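Local coordinates for protein lectin (Polyandrocarpa misakiensis, PDB 1BYF) that binds galactose through a calcium ion as a homodimeric C-type lectin and takes part in the defence of the tunicate against microorganisms, at residues D52-L60 / L68-P76; D80-N89 / V97-D108. All coordinates share one frame; numbering follows the deposited sequence.

Overall arrangement
Both interactions belong to one C-type lectin domain and follow one another along the chain, their centres about 12 Å apart. Interaction 1 pairs the short hairpin strands 57-58 and 68-69; interaction 2 lays the loop 80-89 against strands 96-100 and 105-109 and builds the carbohydrate-binding calcium site. Strand 53-55 joins them, since it neighbours 96-100 in the larger sheet: Tyr-53 O lies 2.7 Å from Ile-99 N, a probable hydrogen bond. Leu-106 of interaction 2 packs on Val-55, Trp-69 and Leu-75 of interaction 1, a shared apolar core. The nearest side-chain atoms of Leu-75 and Asp-108 are about 8 Å apart, so interaction 1 neighbours the calcium site without contributing a ligand.

Interaction 1: D52-L60 / L68-P76. With ZN (zinc ion), chain E.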
loop_
_atom_site.group_PDB
_atom_site.type_symbol
_atom_site.label_atom_id
_atom_site.label_comp_id
_atom_site.label_asym_id
_atom_site.label_seq_id
_atom_site.Cartn_x
_atom_site.Cartn_y
_atom_site.Cartn_z
ATOM N N ASP A 52 7.834 -1.452 12.115
ATOM C CA ASP A 52 7.477 -2.862 12.174
ATOM C C ASP A 52 6.042 -3.065 11.689
ATOM O O ASP A 52 5.154 -2.273 12.034
ATOM C CB ASP A 52 7.546 -3.386 13.609
ATOM C CG ASP A 52 8.918 -3.331 14.238
ATOM O OD1 ASP A 52 9.927 -3.332 13.507
ATOM O OD2 ASP A 52 8.987 -3.283 15.488
ATOM N N TYR A 53 5.812 -4.150 10.964
ATOM C CA TYR A 53 4.499 -4.499 10.469
ATOM C C TYR A 53 4.189 -5.983 10.683
ATOM O O TYR A 53 5.071 -6.808 10.449
ATOM C CB TYR A 53 4.422 -4.318 8.940
ATOM C CG TYR A 53 4.359 -2.867 8.529
ATOM C CD1 TYR A 53 5.499 -2.083 8.495
ATOM C CD2 TYR A 53 3.143 -2.297 8.181
ATOM C CE1 TYR A 53 5.435 -0.753 8.120
ATOM C CE2 TYR A 53 3.066 -0.967 7.800
ATOM C CZ TYR A 53 4.216 -0.207 7.779
ATOM O OH TYR A 53 4.144 1.117 7.402
ATOM N N TRP A 54 2.948 -6.297 11.026
ATOM C CA TRP A 54 2.583 -7.705 11.145
ATOM C C TRP A 54 2.406 -8.277 9.736
ATOM O O TRP A 54 2.031 -7.547 8.816
ATOM C CB TRP A 54 1.261 -7.888 11.872
ATOM C CG TRP A 54 1.305 -7.714 13.355
ATOM C CD1 TRP A 54 0.620 -6.806 14.106
ATOM C CD2 TRP A 54 2.085 -8.504 14.270
ATOM N NE1 TRP A 54 0.935 -6.981 15.435
ATOM C CE2 TRP A 54 1.826 -8.011 15.561
ATOM C CE3 TRP A 54 2.976 -9.567 14.115
ATOM C CZ2 TRP A 54 2.428 -8.552 16.700
ATOM C CZ3 TRP A 54 3.575 -10.105 15.248
ATOM C CH2 TRP A 54 3.295 -9.597 16.524
ATOM N N VAL A 55 2.674 -9.559 9.580
ATOM C CA VAL A 55 2.417 -10.289 8.345
ATOM C C VAL A 55 1.636 -11.544 8.781
ATOM O O VAL A 55 1.613 -11.873 9.974
ATOM C CB VAL A 55 3.605 -10.664 7.464
ATOM C CG1 VAL A 55 4.362 -9.418 7.005
ATOM C CG2 VAL A 55 4.564 -11.641 8.139
ATOM N N GLY A 56 0.972 -12.204 7.846
ATOM C CA GLY A 56 0.142 -13.343 8.159
ATOM C C GLY A 56 0.845 -14.676 8.292
ATOM O O GLY A 56 0.522 -15.596 7.533
ATOM N N ALA A 57 1.769 -14.806 9.237
ATOM C CA ALA A 57 2.452 -16.083 9.447
ATOM C C ALA A 57 2.687 -16.280 10.939
ATOM O O ALA A 57 2.875 -15.312 11.681
ATOM C CB ALA A 57 3.734 -16.168 8.646
ATOM N N ASP A 58 2.634 -17.541 11.374
ATOM C CA ASP A 58 2.833 -17.854 12.791
ATOM C C ASP A 58 3.093 -19.344 12.982
ATOM O O ASP A 58 3.013 -20.104 12.012
ATOM C CB ASP A 58 1.601 -17.403 13.576
ATOM C CG ASP A 58 0.337 -18.129 13.153
ATOM O OD1 ASP A 58 0.241 -19.351 13.409
ATOM O OD2 ASP A 58 -0.571 -17.511 12.562
ATOM N N ASN A 59 3.429 -19.758 14.202
ATOM C CA ASN A 59 3.697 -21.171 14.477
ATOM C C ASN A 59 2.592 -21.801 15.321
ATOM O O ASN A 59 2.814 -22.849 15.943
ATOM C CB ASN A 59 5.032 -21.285 15.227
ATOM C CG ASN A 59 4.957 -20.898 16.689
ATOM O OD1 ASN A 59 3.981 -20.325 17.183
ATOM N ND2 ASN A 59 6.015 -21.225 17.436
ATOM N N LEU A 60 1.436 -21.165 15.408
ATOM C CA LEU A 60 0.358 -21.602 16.277
ATOM C C LEU A 60 -0.250 -22.963 16.006
ATOM O O LEU A 60 -0.751 -23.587 16.960
ATOM C CB LEU A 60 -0.745 -20.523 16.319
ATOM C CG LEU A 60 -0.234 -19.118 16.687
ATOM C CD1 LEU A 60 -1.356 -18.088 16.605
ATOM C CD2 LEU A 60 0.368 -19.113 18.091
ATOM N N LEU A 68 3.665 -21.168 9.468
ATOM C CA LEU A 68 2.684 -21.268 8.403
ATOM C C LEU A 68 2.045 -19.913 8.082
ATOM O O LEU A 68 1.638 -19.173 8.970
ATOM C CB LEU A 68 1.556 -22.232 8.743
ATOM C CG LEU A 68 1.864 -23.710 8.976
ATOM C CD1 LEU A 68 0.574 -24.418 9.375
ATOM C CD2 LEU A 68 2.483 -24.371 7.754
ATOM N N TRP A 69 1.928 -19.634 6.794
ATOM C CA TRP A 69 1.221 -18.444 6.314
ATOM C C TRP A 69 -0.249 -18.711 6.626
ATOM O O TRP A 69 -0.597 -19.903 6.724
ATOM C CB TRP A 69 1.474 -18.262 4.827
ATOM C CG TRP A 69 2.845 -17.828 4.416
ATOM C CD1 TRP A 69 3.803 -18.568 3.782
ATOM C CD2 TRP A 69 3.423 -16.530 4.616
ATOM N NE1 TRP A 69 4.936 -17.816 3.576
ATOM C CE2 TRP A 69 4.722 -16.555 4.082
ATOM C CE3 TRP A 69 2.954 -15.346 5.194
ATOM C CZ2 TRP A 69 5.567 -15.443 4.108
ATOM C CZ3 TRP A 69 3.789 -14.244 5.224
ATOM C CH2 TRP A 69 5.077 -14.300 4.680
ATOM N N ASN A 70 -1.091 -17.715 6.849
ATOM C CA ASN A 70 -2.478 -17.940 7.203
ATOM C C ASN A 70 -3.264 -18.745 6.163
ATOM O O ASN A 70 -4.374 -19.163 6.492
ATOM C CB ASN A 70 -3.307 -16.663 7.352
ATOM C CG ASN A 70 -2.630 -15.504 8.028
ATOM O OD1 ASN A 70 -1.984 -15.693 9.063
ATOM N ND2 ASN A 70 -2.799 -14.328 7.430
ATOM N N ASP A 71 -2.772 -18.850 4.939
ATOM C CA ASP A 71 -3.502 -19.601 3.920
ATOM C C ASP A 71 -3.026 -21.052 3.877
ATOM O O ASP A 71 -3.254 -21.788 2.913
ATOM C CB ASP A 71 -3.394 -18.944 2.547
ATOM C CG ASP A 71 -1.978 -18.753 2.058
ATOM O OD1 ASP A 71 -1.021 -18.912 2.848
ATOM O OD2 ASP A 71 -1.819 -18.430 0.857
ATOM N N GLY A 72 -2.337 -21.474 4.929
ATOM C CA GLY A 72 -1.865 -22.834 5.079
ATOM C C GLY A 72 -0.556 -23.187 4.415
ATOM O O GLY A 72 -0.069 -24.308 4.596
ATOM N N VAL A 73 0.022 -22.281 3.637
ATOM C CA VAL A 73 1.289 -22.554 2.961
ATOM C C VAL A 73 2.440 -22.336 3.936
ATOM O O VAL A 73 2.430 -21.410 4.751
ATOM C CB VAL A 73 1.448 -21.684 1.706
ATOM C CG1 VAL A 73 2.786 -21.887 1.018
ATOM C CG2 VAL A 73 0.313 -21.983 0.723
ATOM N N SER A 74 3.424 -23.223 3.873
ATOM C CA SER A 74 4.580 -23.149 4.750
ATOM C C SER A 74 5.492 -21.969 4.448
ATOM O O SER A 74 5.744 -21.616 3.299
ATOM C CB SER A 74 5.372 -24.461 4.608
ATOM O OG SER A 74 6.717 -24.272 5.012
ATOM N N LEU A 75 6.003 -21.348 5.499
ATOM C CA LEU A 75 6.998 -20.286 5.407
ATOM C C LEU A 75 8.293 -21.002 5.821
ATOM O O LEU A 75 8.531 -21.194 7.014
ATOM C CB LEU A 75 6.756 -19.126 6.355
ATOM C CG LEU A 75 7.414 -17.775 6.137
ATOM C CD1 LEU A 75 7.504 -17.012 7.456
ATOM C CD2 LEU A 75 8.770 -17.812 5.462
ATOM N N PRO A 76 9.053 -21.457 4.846
ATOM C CA PRO A 76 10.262 -22.211 5.099
ATOM C C PRO A 76 11.191 -21.513 6.073
ATOM O O PRO A 76 11.430 -20.311 5.964
ATOM C CB PRO A 76 10.892 -22.370 3.721
ATOM C CG PRO A 76 9.745 -22.276 2.777
ATOM C CD PRO A 76 8.794 -21.278 3.394
HETATM ZN ZN ZN E . 10.599 -3.522 16.467
HETATM O O HOH W 1 -0.790 -18.834 10.031
#
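Ala-57 and Trp-69 face each other as a non-hydrogen-bonded antiparallel pair, and their side chains form the dense part of this contact. The methyl group of Ala-57 meets the indole obliquely, CB lying 3.6 Å from Trp-69 CE3 in an off-centre CH-pi contact. Leu-75 CG lies over a face of the ring, near its rim, with CD1 touching the Ala-57 methyl, while CG2 of Val-55 meets the far corner of the ring at CZ3 (4.0 Å). With chi1 of Trp-69 at -71°, CG is anti to the carbonyl carbon and the six-membered ring comes alongside residues 55-57, where Gly-56 O approaches its edge near the ring plane. Outside the two segments, Leu-106 extends this apolar cluster and Arg-34 makes a cation-pi contact with the indole.

The backbone closes the hairpin through the next pair. Leu-68 N gives Asp-58 O a nearly straight bond of 2.8 Å (173° at the hydrogen), and Asp-58 N returns one to Leu-68 O at 3.1 Å. At Gly-56, centre of an inverse gamma turn, the hairpin branches off the main sheet of the C-type lectin domain. The Gly-56 carbonyl O accepts a bent bond (141°) from Asn-70 N, 2.7 Å away, the second residue of the type I turn 69-72.

The other side of the ladder, carrying Asp-58 and Leu-68, is looser and wetter. A water lies between Asp-58 OD2 (2.9 Å) and Leu-68 O (2.7 Å), adding a side-chain link to the backbone pair. Asp-58 OD1 accepts from Leu-60 N (3.0 Å) in an Asx turn, while OD2 also pairs with the hydroxyl of Tyr-14. The carboxylate is thus held at both oxygens, which probably stabilises its negative charge, whereas the indole side is secured by apolar contact.

Interaction 2: D80-N89 / V97-D108; sequences DLWSPNEPSN and VQIWSKYNLLDD. With CA (calcium ion), chain C; ACT (acetate ion), chain F.
Glu-86, Asn-89, Asp-107 and Asp-108 converge on the calcium ion, which Glu-86 OE1 and Asp-107 OD1 each approach to 2.2 Å. Asn-89 OD1 and both OD1 and the backbone O of Asp-108 also bind it, and two atoms from elsewhere complete the ligands. The peptide bond before Pro-87 is cis, as in the proline loop of C-type lectin calcium sites. Glu-86 and Asp-107 present carboxylates turned 82° against each other. The Asp-108 carboxylate, swung between backbone N and carbonyl carbon (chi1 58°), receives Ser-88 N at OD1 (3.0 Å) and Asn-89 N at OD2 (2.9 Å), both on the syn side. Second-shell support comes from Gln-98 NE2, bonded to the anti lone pair of Asp-107 OD2.

Leu-106 O accepts Ser-83 N in its carbonyl plane at 2.8 Å and Ser-83 OG from above that plane; Leu-106 N bonds to Leu-81 O. Nearby, Pro-84 CD sits over the Tyr-103 ring, 3.5 Å from its centroid, and Leu-81 lies alongside Leu-106. The Trp-82 ring turns its edge to the backbone between Asp-107 and Asp-108. Glu-86 OE1 and Asp-107 OD1, 2.8 Å apart, probably tolerate each other because both bind the calcium, which joins loop to strand.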
loop_
_atom_site.group_PDB
_atom_site.type_symbol
_atom_site.label_atom_id
_atom_site.label_comp_id
_atom_site.label_asym_id
_atom_site.label_seq_id
_atom_site.Cartn_x
_atom_site.Cartn_y
_atom_site.Cartn_z
ATOM N N ASP A 80 14.530 -16.825 2.106
ATOM C CA ASP A 80 15.325 -15.613 1.945
ATOM C C ASP A 80 14.567 -14.426 2.562
ATOM O O ASP A 80 15.139 -13.347 2.696
ATOM C CB ASP A 80 15.617 -15.271 0.491
ATOM C CG ASP A 80 16.529 -16.172 -0.296
ATOM O OD1 ASP A 80 17.237 -17.015 0.291
ATOM O OD2 ASP A 80 16.581 -16.058 -1.554
ATOM N N LEU A 81 13.310 -14.627 2.930
ATOM C CA LEU A 81 12.498 -13.560 3.504
ATOM C C LEU A 81 12.919 -13.171 4.915
ATOM O O LEU A 81 12.740 -12.021 5.325
ATOM C CB LEU A 81 11.016 -13.937 3.497
ATOM C CG LEU A 81 10.324 -13.997 2.133
ATOM C CD1 LEU A 81 8.951 -14.635 2.243
ATOM C CD2 LEU A 81 10.218 -12.611 1.519
ATOM N N TRP A 82 13.468 -14.118 5.663
ATOM C CA TRP A 82 13.900 -13.885 7.024
ATOM C C TRP A 82 15.081 -12.927 7.140
ATOM O O TRP A 82 16.017 -12.933 6.339
ATOM C CB TRP A 82 14.310 -15.199 7.711
ATOM C CG TRP A 82 13.214 -16.200 7.880
ATOM C CD1 TRP A 82 12.999 -17.318 7.129
ATOM C CD2 TRP A 82 12.176 -16.183 8.869
ATOM N NE1 TRP A 82 11.894 -17.994 7.583
ATOM C CE2 TRP A 82 11.373 -17.317 8.653
ATOM C CE3 TRP A 82 11.847 -15.311 9.909
ATOM C CZ2 TRP A 82 10.260 -17.608 9.442
ATOM C CZ3 TRP A 82 10.744 -15.597 10.691
ATOM C CH2 TRP A 82 9.965 -16.738 10.455
ATOM N N SER A 83 15.061 -12.129 8.206
ATOM C CA SER A 83 16.184 -11.248 8.493
ATOM C C SER A 83 17.367 -12.171 8.827
ATOM O O SER A 83 17.144 -13.331 9.167
ATOM C CB SER A 83 15.941 -10.364 9.705
ATOM O OG SER A 83 14.737 -9.629 9.657
ATOM N N PRO A 84 18.565 -11.632 8.756
ATOM C CA PRO A 84 19.757 -12.371 9.125
ATOM C C PRO A 84 19.620 -12.885 10.554
ATOM O O PRO A 84 19.213 -12.171 11.472
ATOM C CB PRO A 84 20.885 -11.363 8.999
ATOM C CG PRO A 84 20.354 -10.278 8.126
ATOM C CD PRO A 84 18.867 -10.236 8.367
ATOM N N ASN A 85 19.933 -14.161 10.739
ATOM C CA ASN A 85 19.895 -14.810 12.038
ATOM C C ASN A 85 18.510 -14.939 12.652
ATOM O O ASN A 85 18.382 -15.023 13.881
ATOM C CB ASN A 85 20.820 -14.105 13.039
ATOM C CG ASN A 85 22.256 -14.048 12.565
ATOM O OD1 ASN A 85 22.896 -12.998 12.658
ATOM N ND2 ASN A 85 22.775 -15.163 12.057
ATOM N N GLU A 86 17.467 -14.985 11.835
ATOM C CA GLU A 86 16.100 -15.203 12.315
ATOM C C GLU A 86 15.555 -16.322 11.431
ATOM O O GLU A 86 16.037 -16.444 10.304
ATOM C CB GLU A 86 15.237 -13.953 12.218
ATOM C CG GLU A 86 15.740 -12.750 12.986
ATOM C CD GLU A 86 15.767 -12.904 14.490
ATOM O OE1 GLU A 86 14.964 -13.668 15.071
ATOM O OE2 GLU A 86 16.591 -12.215 15.133
ATOM N N PRO A 87 14.612 -17.105 11.900
ATOM C CA PRO A 87 14.036 -16.985 13.223
ATOM C C PRO A 87 14.970 -17.444 14.331
ATOM O O PRO A 87 15.785 -18.346 14.116
ATOM C CB PRO A 87 12.818 -17.911 13.145
ATOM C CG PRO A 87 13.246 -18.979 12.190
ATOM C CD PRO A 87 14.020 -18.234 11.133
ATOM N N SER A 88 14.838 -16.873 15.528
ATOM C CA SER A 88 15.747 -17.245 16.610
ATOM C C SER A 88 15.124 -17.252 17.992
ATOM O O SER A 88 15.863 -17.471 18.962
ATOM C CB SER A 88 16.892 -16.213 16.613
ATOM O OG SER A 88 16.327 -14.973 17.020
ATOM N N ASN A 89 13.828 -16.987 18.111
ATOM C CA ASN A 89 13.190 -16.976 19.432
ATOM C C ASN A 89 12.993 -18.408 19.904
ATOM O O ASN A 89 13.021 -19.348 19.106
ATOM C CB ASN A 89 11.877 -16.198 19.393
ATOM C CG ASN A 89 12.061 -14.696 19.299
ATOM O OD1 ASN A 89 12.847 -14.191 18.498
ATOM N ND2 ASN A 89 11.337 -13.954 20.135
ATOM N N VAL A 97 4.909 -13.627 13.080
ATOM C CA VAL A 97 5.911 -13.052 12.189
ATOM C C VAL A 97 5.590 -11.612 11.814
ATOM O O VAL A 97 4.455 -11.226 11.547
ATOM C CB VAL A 97 6.089 -13.906 10.918
ATOM C CG1 VAL A 97 7.210 -13.372 10.028
ATOM C CG2 VAL A 97 6.380 -15.357 11.289
ATOM N N GLN A 98 6.646 -10.807 11.817
ATOM C CA GLN A 98 6.549 -9.410 11.452
ATOM C C GLN A 98 7.621 -9.066 10.418
ATOM O O GLN A 98 8.576 -9.806 10.198
ATOM C CB GLN A 98 6.831 -8.484 12.652
ATOM C CG GLN A 98 8.241 -8.729 13.202
ATOM C CD GLN A 98 8.793 -7.570 13.999
ATOM O OE1 GLN A 98 8.190 -6.496 14.071
ATOM N NE2 GLN A 98 9.962 -7.753 14.599
ATOM N N ILE A 99 7.433 -7.880 9.855
ATOM C CA ILE A 99 8.452 -7.270 9.012
ATOM C C ILE A 99 9.170 -6.372 10.038
ATOM O O ILE A 99 8.562 -5.425 10.514
ATOM C CB ILE A 99 7.913 -6.440 7.846
ATOM C CG1 ILE A 99 7.337 -7.333 6.751
ATOM C CG2 ILE A 99 9.036 -5.573 7.281
ATOM C CD1 ILE A 99 6.477 -6.619 5.734
ATOM N N TRP A 100 10.370 -6.769 10.410
ATOM C CA TRP A 100 11.155 -6.069 11.423
ATOM C C TRP A 100 11.900 -4.870 10.860
ATOM O O TRP A 100 12.685 -5.023 9.919
ATOM C CB TRP A 100 12.129 -7.090 12.011
ATOM C CG TRP A 100 12.976 -6.638 13.154
ATOM C CD1 TRP A 100 12.788 -5.566 13.977
ATOM C CD2 TRP A 100 14.152 -7.310 13.637
ATOM N NE1 TRP A 100 13.781 -5.512 14.925
ATOM C CE2 TRP A 100 14.631 -6.573 14.735
ATOM C CE3 TRP A 100 14.851 -8.451 13.233
ATOM C CZ2 TRP A 100 15.775 -6.939 15.442
ATOM C CZ3 TRP A 100 15.988 -8.809 13.938
ATOM C CH2 TRP A 100 16.441 -8.060 15.035
ATOM N N SER A 101 11.701 -3.698 11.455
ATOM C CA SER A 101 12.306 -2.474 10.954
ATOM C C SER A 101 13.823 -2.500 10.906
ATOM O O SER A 101 14.419 -1.790 10.086
ATOM C CB SER A 101 11.832 -1.248 11.748
ATOM O OG SER A 101 12.278 -1.320 13.091
ATOM N N LYS A 102 14.474 -3.308 11.741
ATOM C CA LYS A 102 15.932 -3.368 11.725
ATOM C C LYS A 102 16.490 -3.742 10.360
ATOM O O LYS A 102 17.477 -3.160 9.900
ATOM C CB LYS A 102 16.460 -4.356 12.777
ATOM C CG LYS A 102 17.987 -4.412 12.812
ATOM C CD LYS A 102 18.472 -5.148 14.057
ATOM C CE LYS A 102 19.982 -5.327 14.040
ATOM N NZ LYS A 102 20.474 -5.896 15.325
ATOM N N TYR A 103 15.887 -4.727 9.704
ATOM C CA TYR A 103 16.372 -5.188 8.414
ATOM C C TYR A 103 15.351 -5.028 7.289
ATOM O O TYR A 103 15.705 -5.195 6.120
ATOM C CB TYR A 103 16.729 -6.678 8.505
ATOM C CG TYR A 103 17.837 -7.021 9.472
ATOM C CD1 TYR A 103 19.169 -6.866 9.102
ATOM C CD2 TYR A 103 17.563 -7.509 10.741
ATOM C CE1 TYR A 103 20.193 -7.185 9.973
ATOM C CE2 TYR A 103 18.579 -7.834 11.623
ATOM C CZ TYR A 103 19.894 -7.666 11.228
ATOM O OH TYR A 103 20.912 -7.984 12.099
ATOM N N ASN A 104 14.110 -4.757 7.653
ATOM C CA ASN A 104 13.008 -4.660 6.700
ATOM C C ASN A 104 12.842 -6.045 6.069
ATOM O O ASN A 104 12.624 -6.227 4.879
ATOM C CB ASN A 104 13.152 -3.566 5.658
ATOM C CG ASN A 104 11.869 -3.246 4.914
ATOM O OD1 ASN A 104 11.847 -3.015 3.692
ATOM N ND2 ASN A 104 10.754 -3.242 5.627
ATOM N N LEU A 105 12.947 -7.045 6.942
ATOM C CA LEU A 105 12.827 -8.448 6.585
ATOM C C LEU A 105 12.076 -9.170 7.705
ATOM O O LEU A 105 11.866 -8.578 8.771
ATOM C CB LEU A 105 14.175 -9.098 6.303
ATOM C CG LEU A 105 14.867 -8.801 4.973
ATOM C CD1 LEU A 105 16.218 -9.509 4.897
ATOM C CD2 LEU A 105 14.013 -9.217 3.784
ATOM N N LEU A 106 11.647 -10.395 7.468
ATOM C CA LEU A 106 10.842 -11.123 8.436
ATOM C C LEU A 106 11.581 -11.495 9.714
ATOM O O LEU A 106 12.794 -11.662 9.759
ATOM C CB LEU A 106 10.230 -12.365 7.782
ATOM C CG LEU A 106 9.366 -12.150 6.542
ATOM C CD1 LEU A 106 8.696 -13.472 6.175
ATOM C CD2 LEU A 106 8.306 -11.072 6.755
ATOM N N ASP A 107 10.791 -11.613 10.776
ATOM C CA ASP A 107 11.338 -11.938 12.094
ATOM C C ASP A 107 10.256 -12.558 12.963
ATOM O O ASP A 107 9.090 -12.186 12.839
ATOM C CB ASP A 107 11.903 -10.661 12.722
ATOM C CG ASP A 107 12.236 -10.835 14.193
ATOM O OD1 ASP A 107 12.944 -11.823 14.500
ATOM O OD2 ASP A 107 11.782 -10.009 15.009
ATOM N N ASP A 108 10.657 -13.495 13.822
ATOM C CA ASP A 108 9.724 -14.127 14.743
ATOM C C ASP A 108 9.717 -13.359 16.068
ATOM O O ASP A 108 10.756 -12.981 16.596
ATOM C CB ASP A 108 10.056 -15.590 14.999
ATOM C CG ASP A 108 11.446 -15.843 15.549
ATOM O OD1 ASP A 108 12.397 -15.085 15.284
ATOM O OD2 ASP A 108 11.593 -16.859 16.258
HETATM CA CA CA C . 13.229 -13.135 16.292
HETATM C C ACT F . 11.677 -5.824 17.477
HETATM O O ACT F . 10.656 -5.592 16.791
HETATM O OXT ACT F . 12.174 -4.926 18.204
HETATM C CH3 ACT F . 12.026 -7.282 17.804
#